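CRISPR-associated endonuclease Cas1 (Thermotoga maritima, PDB 4XTK) probably acts as a metal-dependent double-stranded DNA endonuclease in CRISPR adaptive immunity against viruses, plasmids and other mobile genetic elements. Local coordinates at residues S134-Y138 / N157-Y162; R174-R180 / F188-S194. All coordinates share one frame; numbering follows the deposited sequence.

In the fold
Both contacts belong to the helical part of Cas1, on the same side of the chain's centre, with their own centres about 18 Å apart. They follow in series: interaction 1 pairs helix 136-144 with helix 148-166 and closes before the loop after helix 148-166 returns, in interaction 2, to the first turns of helix 188-208. Helix 148-166 links them: its E160 CB packs 3.7 Å from R180 O, and its Y163 touches R180 and I193. It also carries E155, a manganese ligand by similarity. Helix 230-252, bearing the likely ligand E236, touches residues of both contacts. Helix 136-144 thus packs on helix 148-166, and the 174-180 loop touches it too, close to the probable metal site.

Interaction 1 (S134-Y138 / N157-Y162); sequences SLTRY and NAREEY
Y138 and A158 mark the closest backbone approach, 6.0 Å between their CA atoms, and the segments run antiparallel, because Y138 meets N157 and A158 while S134 meets E161 and L135 reaches on to Y162, further along the other helix. The phenol ring of Y138 lies flat on the backbone at the start of that segment: A158 CA stands 4.0 Å from the ring centroid and only 9° off its normal, the geometry of a CH-pi contact over the face. With CG anti to the carbonyl carbon (chi1 -61°) the ring is laid over A158, while CB and CG of Y138 rest against the A158 methyl. Further out along the ring, Y138 CE1 touches N157 CB at 3.8 Å and Y138 CE2 meets E161 CB at 3.9 Å. E161 CB lies oblique to the ring, and the carboxylate beyond it is turned to within 16° of the ring plane. A bend at chi2 folds the E161 chain, and its OE2 comes 3.3 Å from S134 OG. L135 touches with one branch: CD2 sits 3.6 Å from A158 O, a carbonyl already engaged by Y162 N within the helix, and 4.4 Å from Y162 CB. Past CB, the Y162 ring leaves the contact, toward M121 and F124, and its hydroxyl is hydrogen-bonded to D244. R159, directed to the far side, forms salt bridges with E155 and E236, both manganese ligands by similarity. The pair is thus an antiparallel helical hairpin of Cas1, helix 136-144 packing on helix 148-166 on a side other than the one from which R159 reaches E155 and E236.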
loop_
_atom_site.group_PDB
_atom_site.type_symbol
_atom_site.label_atom_id
_atom_site.label_comp_id
_atom_site.label_asym_id
_atom_site.label_seq_id
_atom_site.Cartn_x
_atom_site.Cartn_y
_atom_site.Cartn_z
ATOM N N SER E 134 25.962 13.559 -32.111
ATOM C CA SER E 134 24.892 12.855 -32.812
ATOM C C SER E 134 23.577 12.954 -32.040
ATOM O O SER E 134 22.496 12.975 -32.632
ATOM C CB SER E 134 25.264 11.389 -33.034
ATOM O OG SER E 134 25.547 10.746 -31.807
ATOM N N LEU E 135 23.689 13.041 -30.717
ATOM C CA LEU E 135 22.535 13.096 -29.834
ATOM C C LEU E 135 21.772 14.415 -29.910
ATOM O O LEU E 135 20.637 14.501 -29.445
ATOM C CB LEU E 135 22.971 12.846 -28.389
ATOM C CG LEU E 135 23.361 11.408 -28.051
ATOM C CD1 LEU E 135 23.733 11.270 -26.576
ATOM C CD2 LEU E 135 22.225 10.464 -28.418
ATOM N N THR E 136 22.388 15.437 -30.496
ATOM C CA THR E 136 21.776 16.764 -30.537
ATOM C C THR E 136 20.422 16.758 -31.248
ATOM O O THR E 136 19.480 17.417 -30.802
ATOM C CB THR E 136 22.696 17.783 -31.217
ATOM O OG1 THR E 136 23.944 17.832 -30.522
ATOM C CG2 THR E 136 22.071 19.160 -31.188
ATOM N N ARG E 137 20.324 16.003 -32.340
ATOM C CA ARG E 137 19.088 15.942 -33.122
ATOM C C ARG E 137 17.915 15.443 -32.275
ATOM O O ARG E 137 16.777 15.888 -32.445
ATOM C CB ARG E 137 19.265 15.041 -34.352
ATOM C CG ARG E 137 17.998 14.899 -35.209
ATOM C CD ARG E 137 18.095 13.734 -36.184
ATOM N NE ARG E 137 17.160 12.656 -35.873
ATOM C CZ ARG E 137 17.464 11.365 -35.946
ATOM N NH1 ARG E 137 18.684 10.988 -36.309
ATOM N NH2 ARG E 137 16.551 10.451 -35.644
ATOM N N TYR E 138 18.202 14.528 -31.354
ATOM C CA TYR E 138 17.169 13.958 -30.507
ATOM C C TYR E 138 16.740 14.938 -29.430
ATOM O O TYR E 138 15.564 14.997 -29.077
ATOM C CB TYR E 138 17.649 12.655 -29.874
ATOM C CG TYR E 138 17.990 11.591 -30.886
ATOM C CD1 TYR E 138 16.991 10.867 -31.523
ATOM C CD2 TYR E 138 19.311 11.310 -31.209
ATOM C CE1 TYR E 138 17.297 9.894 -32.452
ATOM C CE2 TYR E 138 19.625 10.339 -32.138
ATOM C CZ TYR E 138 18.614 9.635 -32.756
ATOM O OH TYR E 138 18.920 8.666 -33.680
ATOM N N ASN E 157 15.043 5.957 -29.188
ATOM C CA ASN E 157 15.934 6.068 -30.333
ATOM C C ASN E 157 17.254 6.729 -29.954
ATOM O O ASN E 157 18.316 6.328 -30.433
ATOM C CB ASN E 157 15.258 6.846 -31.469
ATOM C CG ASN E 157 14.044 6.125 -32.031
ATOM O OD1 ASN E 157 13.962 4.897 -31.995
ATOM N ND2 ASN E 157 13.098 6.890 -32.562
ATOM N N ALA E 158 17.177 7.741 -29.092
ATOM C CA ALA E 158 18.367 8.387 -28.548
ATOM C C ALA E 158 19.236 7.377 -27.814
ATOM O O ALA E 158 20.454 7.352 -27.976
ATOM C CB ALA E 158 17.983 9.521 -27.613
ATOM N N ARG E 159 18.592 6.547 -27.002
ATOM C CA ARG E 159 19.293 5.518 -26.251
ATOM C C ARG E 159 20.035 4.571 -27.199
ATOM O O ARG E 159 21.200 4.231 -26.963
ATOM C CB ARG E 159 18.313 4.744 -25.370
ATOM C CG ARG E 159 18.956 3.724 -24.444
ATOM C CD ARG E 159 19.539 4.372 -23.203
ATOM N NE ARG E 159 18.532 5.098 -22.434
ATOM C CZ ARG E 159 18.806 5.887 -21.399
ATOM N NH1 ARG E 159 20.062 6.054 -21.000
ATOM N NH2 ARG E 159 17.824 6.516 -20.766
ATOM N N GLU E 160 19.364 4.168 -28.278
ATOM C CA GLU E 160 19.945 3.210 -29.216
ATOM C C GLU E 160 21.166 3.798 -29.923
ATOM O O GLU E 160 22.163 3.108 -30.135
ATOM C CB GLU E 160 18.903 2.758 -30.235
ATOM N N GLU E 161 21.085 5.076 -30.277
ATOM C CA GLU E 161 22.219 5.781 -30.865
ATOM C C GLU E 161 23.347 5.917 -29.843
ATOM O O GLU E 161 24.532 5.769 -30.161
ATOM C CB GLU E 161 21.787 7.157 -31.374
ATOM C CG GLU E 161 22.927 8.045 -31.812
ATOM C CD GLU E 161 23.704 7.450 -32.966
ATOM O OE1 GLU E 161 23.102 6.684 -33.750
ATOM O OE2 GLU E 161 24.914 7.742 -33.091
ATOM N N TYR E 162 22.956 6.208 -28.610
ATOM C CA TYR E 162 23.888 6.315 -27.509
ATOM C C TYR E 162 24.630 4.995 -27.311
ATOM O O TYR E 162 25.846 4.981 -27.118
ATOM C CB TYR E 162 23.135 6.726 -26.246
ATOM C CG TYR E 162 23.831 6.399 -24.953
ATOM C CD1 TYR E 162 24.749 7.275 -24.396
ATOM C CD2 TYR E 162 23.555 5.218 -24.279
ATOM C CE1 TYR E 162 25.384 6.978 -23.207
ATOM C CE2 TYR E 162 24.184 4.911 -23.093
ATOM C CZ TYR E 162 25.095 5.794 -22.561
ATOM O OH TYR E 162 25.714 5.493 -21.380
#

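Interaction 2 (R174-R180 / F188-S194); sequences RFRIEKR and FANTLIS
I193 lies on one face of the R180 guanidinium, with CG2 3.5 Å above the plane and over its centre, while N190 OD1 and S194 OG occupy its edge; the F175 ring carries F188 CD2 on one face, offset toward the rim, and the F188 ring has water 2 on one of its own. These groups join a loop to the N-terminal turns of helix 188-208, in the C-terminal, mostly helical domain of the Cas1 fold. At the helix start the two phenylalanine rings meet obliquely, their planes 33° apart, and F188 also meets F261. A189 CB points into the loop backbone beside F175 O and I177 CA, while the first helix amides are served by solvent. Water 1 accepts from A189 N at 2.9 Å and donates to R174 O and R176 O, tying loop carbonyls to an N-H group that lacks a preceding helical turn; water 2 accepts from F188 N and donates only weakly to R174 O. Further on, CG of R180 is anti to the backbone N (chi1 -179°) and the chain runs extended from there to NE, which carries it alongside N190 in the opposite direction. NH1 donates to N190 OD1 at 2.8 Å, in the carbonyl plane and on a lone pair; NH2 donates to S194 OG at 2.8 Å with an N-H...O angle of 166°. Two edge bonds and the isoleucine methyl on a face should fix the guanidinium's rotation. The amide of N190 is held at its other end too, ND2 bonding to N187 OD1 and, weakly, to I177 O at 3.3 Å. S194 OG, which accepts from R180 NH2, donates to N190 O at 2.9 Å, reaching that carbonyl from the face opposite to S194 N.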
loop_
_atom_site.group_PDB
_atom_site.type_symbol
_atom_site.label_atom_id
_atom_site.label_comp_id
_atom_site.label_asym_id
_atom_site.label_seq_id
_atom_site.Cartn_x
_atom_site.Cartn_y
_atom_site.Cartn_z
ATOM N N ARG E 174 33.092 -9.445 -29.502
ATOM C CA ARG E 174 32.132 -10.425 -28.998
ATOM C C ARG E 174 31.237 -9.788 -27.939
ATOM O O ARG E 174 30.126 -10.248 -27.686
ATOM C CB ARG E 174 32.840 -11.644 -28.401
ATOM C CG ARG E 174 33.576 -12.517 -29.397
ATOM C CD ARG E 174 34.306 -13.638 -28.678
ATOM N NE ARG E 174 35.166 -13.122 -27.613
ATOM C CZ ARG E 174 35.989 -13.866 -26.880
ATOM N NH1 ARG E 174 36.079 -15.172 -27.097
ATOM N NH2 ARG E 174 36.727 -13.301 -25.934
ATOM N N PHE E 175 31.773 -8.760 -27.289
ATOM C CA PHE E 175 31.091 -8.025 -26.233
ATOM C C PHE E 175 30.478 -6.682 -26.634
ATOM O O PHE E 175 30.033 -5.933 -25.771
ATOM C CB PHE E 175 32.051 -7.839 -25.060
ATOM C CG PHE E 175 32.299 -9.107 -24.311
ATOM C CD1 PHE E 175 33.293 -9.983 -24.719
ATOM C CD2 PHE E 175 31.504 -9.452 -23.231
ATOM C CE1 PHE E 175 33.506 -11.165 -24.048
ATOM C CE2 PHE E 175 31.711 -10.633 -22.552
ATOM C CZ PHE E 175 32.712 -11.490 -22.960
ATOM N N ARG E 176 30.506 -6.343 -27.917
ATOM C CA ARG E 176 29.834 -5.123 -28.375
ATOM C C ARG E 176 28.314 -5.278 -28.353
ATOM O O ARG E 176 27.781 -6.363 -28.596
ATOM C CB ARG E 176 30.302 -4.729 -29.783
ATOM C CG ARG E 176 31.774 -4.381 -29.835
ATOM C CD ARG E 176 32.174 -3.679 -31.109
ATOM N NE ARG E 176 33.512 -3.109 -30.976
ATOM C CZ ARG E 176 33.945 -2.050 -31.649
ATOM N NH1 ARG E 176 33.144 -1.435 -32.511
ATOM N NH2 ARG E 176 35.176 -1.601 -31.454
ATOM N N ILE E 177 27.624 -4.183 -28.048
ATOM C CA ILE E 177 26.168 -4.175 -27.997
ATOM C C ILE E 177 25.570 -4.392 -29.379
ATOM O O ILE E 177 24.503 -4.993 -29.511
ATOM C CB ILE E 177 25.638 -2.850 -27.426
ATOM C CG1 ILE E 177 26.319 -2.544 -26.088
ATOM C CG2 ILE E 177 24.116 -2.882 -27.293
ATOM C CD1 ILE E 177 26.115 -1.123 -25.612
ATOM N N GLU E 178 26.295 -3.939 -30.401
ATOM C CA GLU E 178 25.771 -3.864 -31.760
ATOM C C GLU E 178 24.513 -2.994 -31.734
ATOM O O GLU E 178 24.586 -1.790 -31.481
ATOM C CB GLU E 178 25.481 -5.257 -32.324
ATOM C CG GLU E 178 26.719 -6.132 -32.488
ATOM C CD GLU E 178 27.760 -5.519 -33.413
ATOM O OE1 GLU E 178 27.394 -5.116 -34.539
ATOM O OE2 GLU E 178 28.946 -5.446 -33.015
ATOM N N LYS E 179 23.369 -3.596 -32.012
ATOM C CA LYS E 179 22.096 -2.898 -31.910
ATOM C C LYS E 179 21.342 -3.312 -30.641
ATOM O O LYS E 179 21.203 -4.498 -30.373
ATOM C CB LYS E 179 21.269 -3.189 -33.160
ATOM C CG LYS E 179 19.972 -2.430 -33.325
ATOM C CD LYS E 179 19.364 -2.837 -34.678
ATOM C CE LYS E 179 18.077 -2.101 -35.010
ATOM N NZ LYS E 179 18.300 -0.664 -35.317
ATOM N N ARG E 180 20.889 -2.343 -29.844
ATOM C CA ARG E 180 19.928 -2.628 -28.770
ATOM C C ARG E 180 18.581 -1.975 -29.029
ATOM O O ARG E 180 18.471 -0.749 -29.088
ATOM C CB ARG E 180 20.428 -2.168 -27.401
ATOM C CG ARG E 180 19.413 -2.486 -26.281
ATOM C CD ARG E 180 20.018 -2.376 -24.894
ATOM N NE ARG E 180 19.098 -2.819 -23.844
ATOM C CZ ARG E 180 19.114 -4.033 -23.298
ATOM N NH1 ARG E 180 19.998 -4.935 -23.705
ATOM N NH2 ARG E 180 18.250 -4.349 -22.340
ATOM N N PHE E 188 26.303 -11.300 -25.590
ATOM C CA PHE E 188 26.833 -11.076 -24.251
ATOM C C PHE E 188 26.408 -9.722 -23.686
ATOM O O PHE E 188 25.844 -9.651 -22.595
ATOM C CB PHE E 188 28.357 -11.184 -24.259
ATOM C CG PHE E 188 28.864 -12.554 -24.600
ATOM C CD1 PHE E 188 28.156 -13.683 -24.228
ATOM C CD2 PHE E 188 30.053 -12.712 -25.290
ATOM C CE1 PHE E 188 28.624 -14.945 -24.534
ATOM C CE2 PHE E 188 30.526 -13.972 -25.606
ATOM C CZ PHE E 188 29.810 -15.089 -25.225
ATOM N N ALA E 189 26.664 -8.662 -24.444
ATOM C CA ALA E 189 26.457 -7.299 -23.969
ATOM C C ALA E 189 25.005 -7.020 -23.583
ATOM O O ALA E 189 24.748 -6.423 -22.540
ATOM C CB ALA E 189 26.922 -6.303 -25.020
ATOM N N ASN E 190 24.057 -7.449 -24.409
ATOM C CA ASN E 190 22.655 -7.202 -24.103
ATOM C C ASN E 190 22.155 -8.040 -22.925
ATOM O O ASN E 190 21.218 -7.644 -22.227
ATOM C CB ASN E 190 21.778 -7.441 -25.333
ATOM C CG ASN E 190 21.902 -6.324 -26.352
ATOM O OD1 ASN E 190 21.491 -5.195 -26.097
ATOM N ND2 ASN E 190 22.452 -6.638 -27.518
ATOM N N THR E 191 22.781 -9.187 -22.693
ATOM C CA THR E 191 22.468 -9.982 -21.511
ATOM C C THR E 191 22.862 -9.219 -20.250
ATOM O O THR E 191 22.159 -9.258 -19.239
ATOM C CB THR E 191 23.190 -11.336 -21.531
ATOM O OG1 THR E 191 22.748 -12.091 -22.663
ATOM C CG2 THR E 191 22.900 -12.119 -20.255
ATOM N N LEU E 192 23.990 -8.520 -20.324
ATOM C CA LEU E 192 24.474 -7.721 -19.210
ATOM C C LEU E 192 23.633 -6.464 -18.999
ATOM O O LEU E 192 23.187 -6.190 -17.881
ATOM C CB LEU E 192 25.939 -7.342 -19.425
ATOM C CG LEU E 192 26.927 -8.494 -19.260
ATOM C CD1 LEU E 192 28.301 -8.063 -19.718
ATOM C CD2 LEU E 192 26.969 -8.973 -17.813
ATOM N N ILE E 193 23.420 -5.708 -20.075
ATOM C CA ILE E 193 22.632 -4.484 -20.003
ATOM C C ILE E 193 21.231 -4.779 -19.459
ATOM O O ILE E 193 20.742 -4.077 -18.576
ATOM C CB ILE E 193 22.519 -3.793 -21.377
ATOM C CG1 ILE E 193 23.909 -3.472 -21.931
ATOM C CG2 ILE E 193 21.673 -2.527 -21.275
ATOM C CD1 ILE E 193 24.709 -2.540 -21.058
ATOM N N SER E 194 20.603 -5.833 -19.975
ATOM C CA SER E 194 19.286 -6.236 -19.495
ATOM C C SER E 194 19.324 -6.566 -18.016
ATOM O O SER E 194 18.448 -6.144 -17.257
ATOM C CB SER E 194 18.761 -7.437 -20.276
ATOM O OG SER E 194 18.423 -7.060 -21.600
HETATM O O HOH W 1 27.564 -8.783 -27.153
HETATM O O HOH W 2 27.845 -12.756 -27.572
#